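Local coordinates for protein aminoglycoside N(3)-acetyltransferase, AAC(3)-IVa (Escherichia coli, PDB 6MN3) that probably confers aminoglycoside resistance by transferring an acetyl group from acetyl-CoA to the 3-amino group of 2-deoxystreptamine antibiotics, and binds zinc, at residues L12-V21 / K209-L220; D41-A49 / V86-L94. All blocks are in the same frame, centred on the assembly; numbering follows the deposited sequence.

Interaction 1: residues L12-V21 / K209-L220; sequences LIGQLLNLGV and KEGPVGHAFARL
Leu19 reaches from the last turn of helix 12-19 across the hairpin of strands 209-213 and 216-220. Its CG lies anti to the backbone N (chi1 -171°), and chi2 of 58° turns CD1 to the 210-211 backbone and CD2 to Ala218 and Val213. Leu19 CD1 presses on Gly211 N, 3.4 Å away. Leu19 CD2 meets Ala218 CB at 3.6 Å. The Leu19 and Val213 side chains cross at about a right angle, and Val213 CG2 lies 4.0 Å from both Leu19 CD2 and Leu16 CD2. One turn earlier, Gln15 runs out extended beyond CG. Gln15 OE1 accepts a nearly straight hydrogen bond from Gly214 N (2.7 Å), with the donor tilted 30° from the carbonyl plane. This satisfies a buried amide at the type II' turn Val213 to Ala216. Leu12 CD2 packs on the same Gly214 N at 3.5 Å. A water donates to both Gln15 O and Pro212 O. At the other end, Leu220 CD2 comes to 3.3 Å from Gly20 C. Gly20, with positive phi, is the C-prime residue of a Schellman motif. Lys209 CB lies 3.4 Å from Leu19 O. Helix 9-19 packs nearly antiparallel to edge strand 209-213 of the mixed sheet, as in a layered alpha/beta fold.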
loop_
_atom_site.group_PDB
_atom_site.type_symbol
_atom_site.label_atom_id
_atom_site.label_comp_id
_atom_site.label_asym_id
_atom_site.label_seq_id
_atom_site.Cartn_x
_atom_site.Cartn_y
_atom_site.Cartn_z
ATOM N N LEU A 12 0.472 16.600 13.888
ATOM C CA LEU A 12 0.620 15.393 13.081
ATOM C C LEU A 12 1.980 15.353 12.393
ATOM O O LEU A 12 2.579 14.281 12.253
ATOM C CB LEU A 12 -0.509 15.310 12.054
ATOM C CG LEU A 12 -1.932 15.239 12.613
ATOM C CD1 LEU A 12 -2.961 15.589 11.542
ATOM C CD2 LEU A 12 -2.210 13.865 13.198
ATOM N N ILE A 13 2.481 16.510 11.955
ATOM C CA ILE A 13 3.812 16.558 11.354
ATOM C C ILE A 13 4.861 16.123 12.366
ATOM O O ILE A 13 5.777 15.358 12.043
ATOM C CB ILE A 13 4.111 17.968 10.801
ATOM C CG1 ILE A 13 3.024 18.414 9.823
ATOM C CG2 ILE A 13 5.462 17.998 10.108
ATOM C CD1 ILE A 13 3.082 19.896 9.497
ATOM N N GLY A 14 4.739 16.596 13.610
ATOM C CA GLY A 14 5.694 16.206 14.635
ATOM C C GLY A 14 5.660 14.719 14.925
ATOM O O GLY A 14 6.705 14.083 15.082
ATOM N N GLN A 15 4.458 14.143 14.995
ATOM C CA GLN A 15 4.341 12.702 15.190
ATOM C C GLN A 15 4.976 11.942 14.034
ATOM O O GLN A 15 5.665 10.938 14.245
ATOM C CB GLN A 15 2.872 12.311 15.341
ATOM C CG GLN A 15 2.221 12.754 16.641
ATOM C CD GLN A 15 0.750 12.396 16.688
ATOM O OE1 GLN A 15 0.029 12.572 15.706
ATOM N NE2 GLN A 15 0.299 11.881 17.826
ATOM N N LEU A 16 4.760 12.414 12.803
ATOM C CA LEU A 16 5.321 11.737 11.639
ATOM C C LEU A 16 6.843 11.806 11.634
ATOM O O LEU A 16 7.514 10.839 11.253
ATOM C CB LEU A 16 4.749 12.346 10.362
ATOM C CG LEU A 16 3.309 11.933 10.056
ATOM C CD1 LEU A 16 2.617 12.964 9.182
ATOM C CD2 LEU A 16 3.302 10.565 9.397
ATOM N N LEU A 17 7.408 12.937 12.058
ATOM C CA LEU A 17 8.860 13.037 12.150
ATOM C C LEU A 17 9.394 12.181 13.291
ATOM O O LEU A 17 10.417 11.504 13.138
ATOM C CB LEU A 17 9.276 14.498 12.326
ATOM C CG LEU A 17 9.074 15.387 11.096
ATOM C CD1 LEU A 17 9.275 16.851 11.446
ATOM C CD2 LEU A 17 10.007 14.970 9.971
ATOM N N ASN A 18 8.714 12.196 14.442
ATOM C CA ASN A 18 9.117 11.339 15.551
ATOM C C ASN A 18 9.000 9.866 15.184
ATOM O O ASN A 18 9.805 9.045 15.639
ATOM C CB ASN A 18 8.269 11.637 16.786
ATOM C CG ASN A 18 8.657 12.928 17.457
ATOM O OD1 ASN A 18 9.819 13.334 17.419
ATOM N ND2 ASN A 18 7.688 13.586 18.082
ATOM N N LEU A 19 7.999 9.514 14.375
ATOM C CA LEU A 19 7.874 8.139 13.913
ATOM C C LEU A 19 9.071 7.737 13.059
ATOM O O LEU A 19 9.520 6.586 13.109
ATOM C CB LEU A 19 6.570 7.974 13.136
ATOM C CG LEU A 19 6.171 6.550 12.766
ATOM C CD1 LEU A 19 6.038 5.700 14.019
ATOM C CD2 LEU A 19 4.876 6.578 11.987
ATOM N N GLY A 20 9.602 8.670 12.271
ATOM C CA GLY A 20 10.812 8.414 11.512
ATOM C C GLY A 20 10.704 8.690 10.027
ATOM O O GLY A 20 11.588 8.301 9.260
ATOM N N VAL A 21 9.620 9.346 9.605
ATOM C CA VAL A 21 9.452 9.684 8.195
ATOM C C VAL A 21 10.626 10.535 7.733
ATOM O O VAL A 21 11.044 11.474 8.421
ATOM C CB VAL A 21 8.113 10.401 7.975
ATOM C CG1 VAL A 21 8.006 10.918 6.548
ATOM C CG2 VAL A 21 6.959 9.468 8.284
ATOM N N LYS A 209 9.484 0.827 12.877
ATOM C CA LYS A 209 9.254 1.896 13.836
ATOM C C LYS A 209 7.766 1.994 14.138
ATOM O O LYS A 209 6.927 1.878 13.239
ATOM C CB LYS A 209 9.775 3.228 13.296
ATOM C CG LYS A 209 11.222 3.507 13.661
ATOM C CD LYS A 209 12.003 4.043 12.479
ATOM C CE LYS A 209 13.471 4.215 12.832
ATOM N NZ LYS A 209 14.266 4.731 11.683
ATOM N N GLU A 210 7.441 2.194 15.408
ATOM C CA GLU A 210 6.057 2.223 15.856
ATOM C C GLU A 210 5.817 3.464 16.698
ATOM O O GLU A 210 6.698 3.903 17.443
ATOM C CB GLU A 210 5.702 0.970 16.663
ATOM C CG GLU A 210 5.879 -0.331 15.904
ATOM C CD GLU A 210 5.536 -1.544 16.745
ATOM O OE1 GLU A 210 5.317 -1.382 17.963
ATOM O OE2 GLU A 210 5.484 -2.658 16.185
ATOM N N GLY A 211 4.619 4.021 16.574
ATOM C CA GLY A 211 4.244 5.201 17.309
ATOM C C GLY A 211 2.877 5.699 16.898
ATOM O O GLY A 211 2.218 5.132 16.021
ATOM N N PRO A 212 2.419 6.776 17.531
ATOM C CA PRO A 212 1.101 7.323 17.202
ATOM C C PRO A 212 1.151 8.371 16.101
ATOM O O PRO A 212 2.075 9.182 16.009
ATOM C CB PRO A 212 0.661 7.951 18.530
ATOM C CG PRO A 212 1.943 8.423 19.139
ATOM C CD PRO A 212 3.026 7.458 18.689
ATOM N N VAL A 213 0.134 8.335 15.246
ATOM C CA VAL A 213 -0.159 9.406 14.301
ATOM C C VAL A 213 -1.644 9.700 14.454
ATOM O O VAL A 213 -2.484 8.864 14.104
ATOM C CB VAL A 213 0.182 9.032 12.853
ATOM C CG1 VAL A 213 -0.347 10.088 11.898
ATOM C CG2 VAL A 213 1.683 8.865 12.687
ATOM N N GLY A 214 -1.968 10.872 14.982
ATOM C CA GLY A 214 -3.345 11.119 15.372
ATOM C C GLY A 214 -3.703 10.177 16.501
ATOM O O GLY A 214 -2.966 10.050 17.485
ATOM N N HIS A 215 -4.834 9.495 16.368
ATOM C CA HIS A 215 -5.212 8.456 17.316
ATOM C C HIS A 215 -4.766 7.070 16.872
ATOM O O HIS A 215 -5.016 6.095 17.586
ATOM C CB HIS A 215 -6.727 8.464 17.534
ATOM C CG HIS A 215 -7.249 9.751 18.091
ATOM N ND1 HIS A 215 -7.508 9.932 19.432
ATOM C CD2 HIS A 215 -7.554 10.924 17.486
ATOM C CE1 HIS A 215 -7.953 11.160 19.629
ATOM N NE2 HIS A 215 -7.990 11.783 18.465
ATOM N N ALA A 216 -4.100 6.963 15.728
ATOM C CA ALA A 216 -3.840 5.676 15.104
ATOM C C ALA A 216 -2.509 5.092 15.552
ATOM O O ALA A 216 -1.530 5.816 15.757
ATOM C CB ALA A 216 -3.850 5.807 13.582
ATOM N N PHE A 217 -2.490 3.772 15.711
ATOM C CA PHE A 217 -1.242 3.027 15.793
ATOM C C PHE A 217 -0.593 3.015 14.412
ATOM O O PHE A 217 -1.174 2.499 13.451
ATOM C CB PHE A 217 -1.526 1.609 16.288
ATOM C CG PHE A 217 -0.307 0.735 16.393
ATOM C CD1 PHE A 217 -0.190 -0.408 15.619
ATOM C CD2 PHE A 217 0.711 1.044 17.280
ATOM C CE1 PHE A 217 0.927 -1.218 15.717
ATOM C CE2 PHE A 217 1.829 0.236 17.383
ATOM C CZ PHE A 217 1.936 -0.895 16.600
ATOM N N ALA A 218 0.593 3.604 14.300
ATOM C CA ALA A 218 1.273 3.739 13.021
ATOM C C ALA A 218 2.532 2.887 12.998
ATOM O O ALA A 218 3.247 2.788 14.000
ATOM C CB ALA A 218 1.629 5.198 12.733
ATOM N N ARG A 219 2.801 2.277 11.847
ATOM C CA ARG A 219 3.984 1.453 11.651
ATOM C C ARG A 219 4.721 1.940 10.418
ATOM O O ARG A 219 4.103 2.185 9.377
ATOM C CB ARG A 219 3.613 -0.026 11.510
ATOM C CG ARG A 219 3.429 -0.722 12.846
ATOM C CD ARG A 219 2.776 -2.078 12.688
ATOM N NE ARG A 219 1.334 -1.975 12.517
ATOM C CZ ARG A 219 0.476 -2.940 12.830
ATOM N NH1 ARG A 219 0.918 -4.081 13.339
ATOM N NH2 ARG A 219 -0.823 -2.760 12.641
ATOM N N LEU A 220 6.040 2.081 10.536
ATOM C CA LEU A 220 6.871 2.630 9.472
ATOM C C LEU A 220 8.046 1.697 9.230
ATOM O O LEU A 220 8.841 1.447 10.141
ATOM C CB LEU A 220 7.360 4.032 9.836
ATOM C CG LEU A 220 8.307 4.699 8.840
ATOM C CD1 LEU A 220 7.590 5.002 7.535
ATOM C CD2 LEU A 220 8.882 5.958 9.449
HETATM O O HOH W 1 4.790 9.260 16.462
HETATM O O HOH W 2 13.475 6.438 10.125
#

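Interaction 2: residues D41-A49 / V86-L94; sequences DGPLGLIEA and VVSDTFWRL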
loop_
_atom_site.group_PDB
_atom_site.type_symbol
_atom_site.label_atom_id
_atom_site.label_comp_id
_atom_site.label_asym_id
_atom_site.label_seq_id
_atom_site.Cartn_x
_atom_site.Cartn_y
_atom_site.Cartn_z
ATOM N N ASP A 41 -9.327 19.768 10.352
ATOM C CA ASP A 41 -9.274 19.889 8.893
ATOM C C ASP A 41 -9.368 18.535 8.190
ATOM O O ASP A 41 -9.242 18.489 6.957
ATOM C CB ASP A 41 -8.025 20.633 8.395
ATOM C CG ASP A 41 -8.066 22.116 8.716
ATOM O OD1 ASP A 41 -9.136 22.737 8.535
ATOM O OD2 ASP A 41 -7.034 22.661 9.155
ATOM N N GLY A 42 -9.585 17.440 8.917
ATOM C CA GLY A 42 -9.982 16.184 8.320
ATOM C C GLY A 42 -8.936 15.522 7.443
ATOM O O GLY A 42 -7.727 15.685 7.636
ATOM N N PRO A 43 -9.398 14.749 6.452
ATOM C CA PRO A 43 -8.454 13.986 5.611
ATOM C C PRO A 43 -7.461 14.856 4.857
ATOM O O PRO A 43 -6.286 14.482 4.744
ATOM C CB PRO A 43 -9.381 13.220 4.653
ATOM C CG PRO A 43 -10.718 13.194 5.338
ATOM C CD PRO A 43 -10.804 14.479 6.100
ATOM N N LEU A 44 -7.900 15.996 4.316
ATOM C CA LEU A 44 -6.966 16.926 3.686
ATOM C C LEU A 44 -5.902 17.392 4.665
ATOM O O LEU A 44 -4.737 17.572 4.288
ATOM C CB LEU A 44 -7.707 18.131 3.114
ATOM C CG LEU A 44 -8.993 17.893 2.341
ATOM C CD1 LEU A 44 -9.827 19.182 2.276
ATOM C CD2 LEU A 44 -8.632 17.382 0.955
ATOM N N GLY A 45 -6.289 17.609 5.923
ATOM C CA GLY A 45 -5.308 17.977 6.926
ATOM C C GLY A 45 -4.270 16.894 7.140
ATOM O O GLY A 45 -3.085 17.183 7.334
ATOM N N LEU A 46 -4.696 15.630 7.102
ATOM C CA LEU A 46 -3.740 14.533 7.199
ATOM C C LEU A 46 -2.823 14.497 5.984
ATOM O O LEU A 46 -1.618 14.253 6.115
ATOM C CB LEU A 46 -4.480 13.205 7.356
ATOM C CG LEU A 46 -3.600 11.953 7.364
ATOM C CD1 LEU A 46 -2.599 12.019 8.510
ATOM C CD2 LEU A 46 -4.454 10.704 7.463
ATOM N N ILE A 47 -3.376 14.740 4.793
ATOM C CA ILE A 47 -2.554 14.779 3.588
ATOM C C ILE A 47 -1.569 15.940 3.653
ATOM O O ILE A 47 -0.383 15.785 3.340
ATOM C CB ILE A 47 -3.447 14.856 2.337
ATOM C CG1 ILE A 47 -4.210 13.544 2.149
ATOM C CG2 ILE A 47 -2.619 15.173 1.106
ATOM C CD1 ILE A 47 -5.423 13.672 1.251
ATOM N N GLU A 48 -2.038 17.120 4.068
ATOM C CA GLU A 48 -1.147 18.272 4.181
ATOM C C GLU A 48 -0.044 18.015 5.199
ATOM O O GLU A 48 1.097 18.458 5.014
ATOM C CB GLU A 48 -1.942 19.522 4.561
ATOM C CG GLU A 48 -2.575 20.245 3.384
ATOM C CD GLU A 48 -3.445 21.411 3.817
ATOM O OE1 GLU A 48 -3.435 21.749 5.022
ATOM O OE2 GLU A 48 -4.144 21.987 2.956
ATOM N N ALA A 49 -0.364 17.301 6.282
ATOM C CA ALA A 49 0.657 16.949 7.261
ATOM C C ALA A 49 1.681 15.993 6.666
ATOM O O ALA A 49 2.889 16.154 6.879
ATOM C CB ALA A 49 0.008 16.339 8.503
ATOM N N VAL A 86 -10.836 6.941 2.919
ATOM C CA VAL A 86 -11.167 8.267 2.408
ATOM C C VAL A 86 -9.911 9.037 2.017
ATOM O O VAL A 86 -9.939 9.852 1.088
ATOM C CB VAL A 86 -11.991 9.039 3.454
ATOM C CG1 VAL A 86 -12.583 10.302 2.844
ATOM C CG2 VAL A 86 -13.081 8.148 4.026
ATOM N N VAL A 87 -8.797 8.802 2.714
ATOM C CA VAL A 87 -7.562 9.521 2.410
ATOM C C VAL A 87 -7.077 9.182 1.007
ATOM O O VAL A 87 -6.683 10.068 0.238
ATOM C CB VAL A 87 -6.492 9.212 3.473
ATOM C CG1 VAL A 87 -5.178 9.886 3.119
ATOM C CG2 VAL A 87 -6.975 9.648 4.851
ATOM N N SER A 88 -7.105 7.897 0.645
ATOM C CA SER A 88 -6.679 7.499 -0.693
ATOM C C SER A 88 -7.587 8.090 -1.763
ATOM O O SER A 88 -7.111 8.553 -2.806
ATOM C CB SER A 88 -6.647 5.976 -0.803
ATOM O OG SER A 88 -5.491 5.449 -0.178
ATOM N N ASP A 89 -8.901 8.076 -1.528
ATOM C CA ASP A 89 -9.824 8.637 -2.505
ATOM C C ASP A 89 -9.766 10.154 -2.538
ATOM O O ASP A 89 -10.235 10.761 -3.506
ATOM C CB ASP A 89 -11.252 8.178 -2.216
ATOM C CG ASP A 89 -12.174 8.381 -3.399
ATOM O OD1 ASP A 89 -11.822 7.926 -4.509
ATOM O OD2 ASP A 89 -13.247 8.997 -3.223
ATOM N N THR A 90 -9.204 10.776 -1.509
ATOM C CA THR A 90 -9.070 12.225 -1.492
ATOM C C THR A 90 -7.761 12.687 -2.106
ATOM O O THR A 90 -7.715 13.760 -2.716
ATOM C CB THR A 90 -9.166 12.747 -0.057
ATOM O OG1 THR A 90 -10.185 12.022 0.646
ATOM C CG2 THR A 90 -9.499 14.243 -0.044
ATOM N N PHE A 91 -6.705 11.883 -1.980
ATOM C CA PHE A 91 -5.373 12.311 -2.392
ATOM C C PHE A 91 -5.292 12.539 -3.899
ATOM O O PHE A 91 -4.731 13.545 -4.350
ATOM C CB PHE A 91 -4.349 11.268 -1.939
ATOM C CG PHE A 91 -2.946 11.541 -2.390
ATOM C CD1 PHE A 91 -2.347 12.762 -2.144
ATOM C CD2 PHE A 91 -2.218 10.560 -3.042
ATOM C CE1 PHE A 91 -1.051 13.006 -2.553
ATOM C CE2 PHE A 91 -0.922 10.794 -3.453
ATOM C CZ PHE A 91 -0.337 12.019 -3.207
ATOM N N TRP A 92 -5.860 11.631 -4.694
ATOM C CA TRP A 92 -5.652 11.676 -6.138
ATOM C C TRP A 92 -6.413 12.809 -6.814
ATOM O O TRP A 92 -6.098 13.147 -7.961
ATOM C CB TRP A 92 -6.048 10.339 -6.767
ATOM C CG TRP A 92 -7.525 10.108 -6.826
ATOM C CD1 TRP A 92 -8.297 9.494 -5.884
ATOM C CD2 TRP A 92 -8.412 10.485 -7.887
ATOM N NE1 TRP A 92 -9.608 9.463 -6.293
ATOM C CE2 TRP A 92 -9.705 10.065 -7.519
ATOM C CE3 TRP A 92 -8.237 11.137 -9.112
ATOM C CZ2 TRP A 92 -10.817 10.279 -8.330
ATOM C CZ3 TRP A 92 -9.344 11.346 -9.916
ATOM C CH2 TRP A 92 -10.616 10.918 -9.522
ATOM N N ARG A 93 -7.400 13.401 -6.142
ATOM C CA ARG A 93 -8.192 14.473 -6.729
ATOM C C ARG A 93 -7.556 15.846 -6.570
ATOM O O ARG A 93 -8.030 16.807 -7.188
ATOM C CB ARG A 93 -9.592 14.500 -6.109
ATOM C CG ARG A 93 -10.278 13.150 -6.061
ATOM C CD ARG A 93 -11.617 13.247 -5.355
ATOM N NE ARG A 93 -12.207 11.933 -5.123
ATOM C CZ ARG A 93 -13.067 11.345 -5.946
ATOM N NH1 ARG A 93 -13.444 11.952 -7.062
ATOM N NH2 ARG A 93 -13.551 10.146 -5.652
ATOM N N LEU A 94 -6.508 15.963 -5.767
ATOM C CA LEU A 94 -5.878 17.243 -5.495
ATOM C C LEU A 94 -5.034 17.676 -6.688
ATOM O O LEU A 94 -4.798 16.900 -7.615
ATOM C CB LEU A 94 -5.057 17.137 -4.213
ATOM C CG LEU A 94 -5.917 16.785 -2.998
ATOM C CD1 LEU A 94 -5.059 16.351 -1.820
ATOM C CD2 LEU A 94 -6.811 17.959 -2.622
#
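Ile47 makes most of this helix-helix contact, against Val87, Phe91 and Leu94. With Ile47 CG1 beside the backbone N (chi1 -69°), the Ile47 and Val87 side chains run past each other in opposite directions, Ile47 CG1 3.9 Å from Val87 CG1. Ile47 CD1 reaches the Phe91 backbone, 3.9 Å from Phe91 CA. Ile47 CG2 approaches the Phe91 ring obliquely. The Ile47 and Leu94 side chains reach toward each other, tip to tip, with Ile47 CG2 4.0 Å from Leu94 CD1. Leu46 and Val87 cross at about a right angle, Leu46 CD2 3.8 Å from Val87 CG2. Ile47, Leu46, Val87 and Phe91 are buried, and their contacts are apolar. No hydrogen bond joins the two segments. Toward solvent the contact is looser. The exposed Leu44 puts CD2 4.1 Å from Leu94 CD2. Pro43 lies against Val86 and Val87 at longer range, Pro43 CG 4.2 Å from the exposed Val86 CG1. Helices 42-49 and 86-91 cross at -74°, with axes 9.4 Å apart. Met62 of strand 59-63 touches Ile47, Val87 and Phe91, while Phe33 of helix 33-36 meets Pro43 and Val87. Phe91 also reaches strand 106-109, so the helix pair packs against the main mixed sheet.

From the N terminus, helix 9-19 comes first and waits 188 residues for its partner. Interaction 1 closes that long loop when the hairpin of strands 208-213 and 216-222 arrives. Interaction 2 forms within this span: helix 42-54 meets helix 86-91 after only 37 residues. The short loop therefore lies wholly inside the long one, and the two do not cross. They also touch directly. Leu12 CB packs on Ala49 CB at 3.7 Å, and Ile13 and Leu16 rest near Ala49 O. Helix 42-54 is thus shared ground between them. Together they tie the N-terminal helix and the late hairpin that carries edge strand 208-213 to helices near strand 59-63 of the same mixed sheet.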